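Malate dehydrogenase (Aeropyrum pernix, PDB 2D4A) catalyses the reversible oxidation of malate to oxaloacetate with either NAD or NADP, and can also oxidise tartrate. Local coordinates at residues V71-G76 against I114-V119; I138-I143 against A227-T232. All blocks are in the same frame, centred on the assembly; numbering follows the deposited sequence.

Contact 1. Residues V71-G76 against I114-V119; sequences VLVTAG and ITTNPV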
loop_
_atom_site.group_PDB
_atom_site.type_symbol
_atom_site.label_atom_id
_atom_site.label_comp_id
_atom_site.label_asym_id
_atom_site.label_seq_id
_atom_site.Cartn_x
_atom_site.Cartn_y
_atom_site.Cartn_z
ATOM N N VAL B 71 -8.056 12.477 -17.755
ATOM C CA VAL B 71 -9.418 12.934 -17.513
ATOM C C VAL B 71 -10.303 11.694 -17.501
ATOM O O VAL B 71 -10.461 11.035 -18.525
ATOM C CB VAL B 71 -9.907 13.881 -18.622
ATOM C CG1 VAL B 71 -11.394 14.155 -18.438
ATOM C CG2 VAL B 71 -9.123 15.184 -18.582
ATOM N N LEU B 72 -10.869 11.376 -16.342
ATOM C CA LEU B 72 -11.728 10.207 -16.214
ATOM C C LEU B 72 -13.196 10.607 -16.375
ATOM O O LEU B 72 -13.729 11.372 -15.574
ATOM C CB LEU B 72 -11.507 9.539 -14.849
ATOM C CG LEU B 72 -10.075 9.106 -14.476
ATOM C CD1 LEU B 72 -10.089 8.459 -13.103
ATOM C CD2 LEU B 72 -9.516 8.140 -15.504
ATOM N N VAL B 73 -13.838 10.090 -17.421
ATOM C CA VAL B 73 -15.238 10.383 -17.709
ATOM C C VAL B 73 -16.154 9.285 -17.162
ATOM O O VAL B 73 -16.070 8.111 -17.547
ATOM C CB VAL B 73 -15.447 10.555 -19.227
ATOM C CG1 VAL B 73 -16.917 10.783 -19.542
ATOM C CG2 VAL B 73 -14.613 11.730 -19.725
ATOM N N THR B 74 -17.039 9.706 -16.260
ATOM C CA THR B 74 -17.985 8.831 -15.571
ATOM C C THR B 74 -19.332 9.541 -15.447
ATOM O O THR B 74 -20.269 9.027 -14.840
ATOM C CB THR B 74 -17.480 8.552 -14.163
ATOM O OG1 THR B 74 -17.531 9.767 -13.407
ATOM C CG2 THR B 74 -16.024 8.085 -14.194
ATOM N N ALA B 75 -19.410 10.720 -16.049
ATOM C CA ALA B 75 -20.591 11.562 -16.000
ATOM C C ALA B 75 -21.919 11.006 -16.494
ATOM O O ALA B 75 -22.957 11.624 -16.263
ATOM C CB ALA B 75 -20.306 12.865 -16.715
ATOM N N GLY B 76 -21.945 9.869 -17.071
ATOM C CA GLY B 76 -23.216 9.519 -17.645
ATOM C C GLY B 76 -24.331 9.342 -16.607
ATOM O O GLY B 76 -24.262 9.899 -15.517
ATOM N N ILE B 114 -13.329 6.595 -20.617
ATOM C CA ILE B 114 -14.773 6.641 -20.382
ATOM C C ILE B 114 -15.253 5.370 -19.683
ATOM O O ILE B 114 -14.728 4.290 -19.942
ATOM C CB ILE B 114 -15.549 6.737 -21.714
ATOM C CG1 ILE B 114 -14.814 7.673 -22.687
ATOM C CG2 ILE B 114 -16.975 7.202 -21.461
ATOM C CD1 ILE B 114 -14.733 9.101 -22.226
ATOM N N THR B 115 -16.233 5.504 -18.789
ATOM C CA THR B 115 -16.823 4.343 -18.109
ATOM C C THR B 115 -18.292 4.260 -18.533
ATOM O O THR B 115 -18.886 3.188 -18.546
ATOM C CB THR B 115 -16.811 4.434 -16.549
ATOM O OG1 THR B 115 -17.556 5.580 -16.138
ATOM C CG2 THR B 115 -15.402 4.518 -15.997
ATOM N N THR B 116 -18.859 5.410 -18.886
ATOM C CA THR B 116 -20.248 5.510 -19.300
ATOM C C THR B 116 -20.670 4.424 -20.286
ATOM O O THR B 116 -19.943 4.120 -21.236
ATOM C CB THR B 116 -20.544 6.888 -19.927
ATOM O OG1 THR B 116 -19.904 7.914 -19.160
ATOM C CG2 THR B 116 -22.046 7.153 -19.945
ATOM N N ASN B 117 -21.856 3.854 -20.059
ATOM C CA ASN B 117 -22.402 2.787 -20.908
ATOM C C ASN B 117 -23.565 3.251 -21.785
ATOM O O ASN B 117 -24.340 4.118 -21.391
ATOM C CB ASN B 117 -22.854 1.611 -20.043
ATOM C CG ASN B 117 -21.710 0.718 -19.637
ATOM O OD1 ASN B 117 -20.963 0.239 -20.481
ATOM N ND2 ASN B 117 -21.573 0.479 -18.345
ATOM N N PRO B 118 -23.708 2.673 -22.992
ATOM C CA PRO B 118 -22.843 1.645 -23.591
ATOM C C PRO B 118 -21.445 2.168 -23.949
ATOM O O PRO B 118 -21.295 2.948 -24.888
ATOM C CB PRO B 118 -23.632 1.220 -24.840
ATOM C CG PRO B 118 -25.039 1.475 -24.457
ATOM C CD PRO B 118 -24.948 2.817 -23.769
ATOM N N VAL B 119 -20.426 1.717 -23.222
ATOM C CA VAL B 119 -19.050 2.173 -23.439
ATOM C C VAL B 119 -18.586 2.272 -24.892
ATOM O O VAL B 119 -18.044 3.293 -25.316
ATOM C CB VAL B 119 -18.024 1.283 -22.691
ATOM C CG1 VAL B 119 -16.695 2.013 -22.571
ATOM C CG2 VAL B 119 -18.534 0.939 -21.317
#

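Contact 2. Residues I138-I143 against A227-T232; sequences IGFSGI and AGLVLT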
loop_
_atom_site.group_PDB
_atom_site.type_symbol
_atom_site.label_atom_id
_atom_site.label_comp_id
_atom_site.label_asym_id
_atom_site.label_seq_id
_atom_site.Cartn_x
_atom_site.Cartn_y
_atom_site.Cartn_z
ATOM N N ILE B 138 -9.956 6.325 -24.472
ATOM C CA ILE B 138 -10.113 4.956 -23.973
ATOM C C ILE B 138 -11.416 4.625 -23.260
ATOM O O ILE B 138 -11.758 5.238 -22.251
ATOM C CB ILE B 138 -8.994 4.572 -22.964
ATOM C CG1 ILE B 138 -7.606 4.750 -23.581
ATOM C CG2 ILE B 138 -9.143 3.127 -22.554
ATOM C CD1 ILE B 138 -7.160 6.170 -23.694
ATOM N N GLY B 139 -12.134 3.628 -23.768
ATOM C CA GLY B 139 -13.364 3.212 -23.115
ATOM C C GLY B 139 -13.009 2.054 -22.197
ATOM O O GLY B 139 -12.341 1.120 -22.628
ATOM N N PHE B 140 -13.419 1.989 -20.944
ATOM C CA PHE B 140 -13.182 0.841 -20.039
ATOM C C PHE B 140 -14.219 -0.240 -20.197
ATOM O O PHE B 140 -15.428 0.062 -20.120
ATOM C CB PHE B 140 -13.182 1.447 -18.610
ATOM C CG PHE B 140 -12.978 0.452 -17.513
ATOM C CD1 PHE B 140 -11.724 0.086 -17.079
ATOM C CD2 PHE B 140 -14.107 -0.151 -16.951
ATOM C CE1 PHE B 140 -11.584 -0.884 -16.098
ATOM C CE2 PHE B 140 -13.967 -1.105 -15.973
ATOM C CZ PHE B 140 -12.707 -1.466 -15.540
ATOM N N SER B 141 -13.822 -1.456 -20.567
ATOM C CA SER B 141 -14.695 -2.619 -20.715
ATOM C C SER B 141 -14.095 -3.935 -20.365
ATOM O O SER B 141 -14.468 -4.719 -19.441
ATOM C CB SER B 141 -15.231 -2.660 -22.161
ATOM O OG SER B 141 -14.202 -2.639 -23.119
ATOM N N GLY B 142 -13.045 -4.332 -20.993
ATOM C CA GLY B 142 -12.361 -5.612 -20.849
ATOM C C GLY B 142 -11.790 -6.007 -19.492
ATOM O O GLY B 142 -11.909 -7.165 -19.082
ATOM N N ILE B 143 -11.153 -5.070 -18.797
ATOM C CA ILE B 143 -10.581 -5.366 -17.488
ATOM C C ILE B 143 -11.689 -5.932 -16.610
ATOM O O ILE B 143 -11.559 -7.038 -16.092
ATOM C CB ILE B 143 -9.953 -4.089 -16.839
ATOM C CG1 ILE B 143 -8.672 -3.711 -17.587
ATOM C CG2 ILE B 143 -9.651 -4.319 -15.352
ATOM C CD1 ILE B 143 -8.118 -2.350 -17.209
ATOM N N ALA B 227 -12.590 0.420 -9.678
ATOM C CA ALA B 227 -11.367 -0.341 -9.485
ATOM C C ALA B 227 -10.666 -0.483 -10.832
ATOM O O ALA B 227 -9.438 -0.560 -10.914
ATOM C CB ALA B 227 -11.683 -1.707 -8.918
ATOM N N GLY B 228 -11.460 -0.518 -11.894
ATOM C CA GLY B 228 -10.902 -0.645 -13.220
ATOM C C GLY B 228 -10.125 0.597 -13.580
ATOM O O GLY B 228 -9.074 0.525 -14.231
ATOM N N LEU B 229 -10.634 1.748 -13.158
ATOM C CA LEU B 229 -9.948 3.002 -13.455
ATOM C C LEU B 229 -8.634 3.132 -12.690
ATOM O O LEU B 229 -7.667 3.700 -13.204
ATOM C CB LEU B 229 -10.862 4.194 -13.165
ATOM C CG LEU B 229 -12.046 4.287 -14.135
ATOM C CD1 LEU B 229 -12.803 5.572 -13.872
ATOM C CD2 LEU B 229 -11.551 4.255 -15.581
ATOM N N VAL B 230 -8.597 2.585 -11.477
ATOM C CA VAL B 230 -7.394 2.628 -10.642
ATOM C C VAL B 230 -6.214 1.983 -11.395
ATOM O O VAL B 230 -5.114 2.546 -11.460
ATOM C CB VAL B 230 -7.638 1.896 -9.280
ATOM C CG1 VAL B 230 -6.358 1.836 -8.447
ATOM C CG2 VAL B 230 -8.716 2.618 -8.506
ATOM N N LEU B 231 -6.460 0.807 -11.972
ATOM C CA LEU B 231 -5.441 0.087 -12.727
ATOM C C LEU B 231 -4.967 0.926 -13.909
ATOM O O LEU B 231 -3.766 1.150 -14.105
ATOM C CB LEU B 231 -5.989 -1.248 -13.237
ATOM C CG LEU B 231 -6.212 -2.349 -12.209
ATOM C CD1 LEU B 231 -6.556 -3.632 -12.947
ATOM C CD2 LEU B 231 -4.967 -2.544 -11.363
ATOM N N THR B 232 -5.928 1.383 -14.701
ATOM C CA THR B 232 -5.648 2.212 -15.860
ATOM C C THR B 232 -4.748 3.381 -15.469
ATOM O O THR B 232 -3.753 3.656 -16.138
ATOM C CB THR B 232 -6.951 2.755 -16.447
ATOM O OG1 THR B 232 -7.796 1.652 -16.799
ATOM C CG2 THR B 232 -6.675 3.603 -17.676
#

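Contact 1. Residues V71-G76 against I114-V119
Ile114 folds back on Val73 through two successive torsions: the first sets CG1 beside its own backbone N, and the second (chi2 -64°) turns CD1 across to the neighbouring strand. There CD1 reaches the branch point of the valine, 3.4 Å from Val73 CB, and lies near both methyls. The two side chains stand side by side on one face of the sheet, pointing the same way. An alanine in place of Ile114 would probably leave the flank of Val73 uncovered on this side, since CD1, which spans CB and both methyls of Val73, would be gone. The backbones meet beneath them as parallel strands. Val73 O accepts Thr115 N at 2.9 Å, with the donor nearly along the C=O axis (170°), although the bond is bent at the hydrogen (141°). In Thr115 the first torsion puts the hydroxyl between backbone N and carbonyl carbon, alongside Thr74, with Thr115 OG1 3.5 Å from Thr74 CG2, while Thr74 OG1 turns elsewhere and bonds to Leu5 O. Farther on, Thr116 CG2 packs 3.5 Å from Gly76 CA, where the loops leave the sheet. Strands 70-73 and 111-114, joined through helix 86-106, form a beta-alpha-beta crossover. The loop after strand 111-114 holds Thr115, Thr116 and Asn117, probable NADP-binding residues by analogy with relatives, and a cis peptide precedes Pro118; this is the cofactor edge of a Rossmann fold.

Contact 2. Residues I138-I143 against A227-T232
Ile143, in the first turn of helix 142-157, points its CB toward the residues of helix 223-237 and divides its contacts between two branches. From CB, the CG2 methyl goes to Leu231, lying 4.0 Å from Leu231 CD1, and the two side chains cross obliquely. The other branch runs through CG1 in an extended chain (chi2 169°), which carries CD1 to Thr232. At its tip CD1 lies 4.0 Å from Thr232 OG1 and 4.2 Å from Gly228 O, an apolar methyl set against two oxygens of the helix. The hydroxyl has its own polar partner in Tyr246 OH. Phe140, three residues earlier, comes to the same helix. Thr232 OG1 sits at the edge of its ring, close to the ring plane, and Phe140 CD1 is 4.4 Å from Leu229 CD2. The modelled closeness of the ring to Gly228 CA is doubtful. Glu49 of a second subunit packs on both Phe140 and Ile143. Helix 223-237 thus packs on Phe140 and on Ile143 of helix 142-157, just beyond strand 137-139, and alongside Val113 of strand 111-114, which Leu229 and Thr232 touch, with Tyr244 and Tyr246 of strand 242-251 also packing against Ile143.

Both contacts are buried, and neither is a surface patch; they differ in what they join. Contact 1 pairs neighbouring strands within the parallel sheet, with backbone hydrogen bonding and threonines at the cofactor edge, whereas contact 2 is almost wholly side-chain packing of a helix from the C-terminal part of the chain against Phe140 and the start of helix 142-157, which follow the edge strand 137-139. Ile114 ties them together: its N and O probably bond to Ile138 O and Phe140 N, which makes strand 111-114 the shared element. Thr115 CG2 also packs on Leu229 CD1. Contact 2 additionally borders a second subunit, while no other chain of the tetramer touches contact 1.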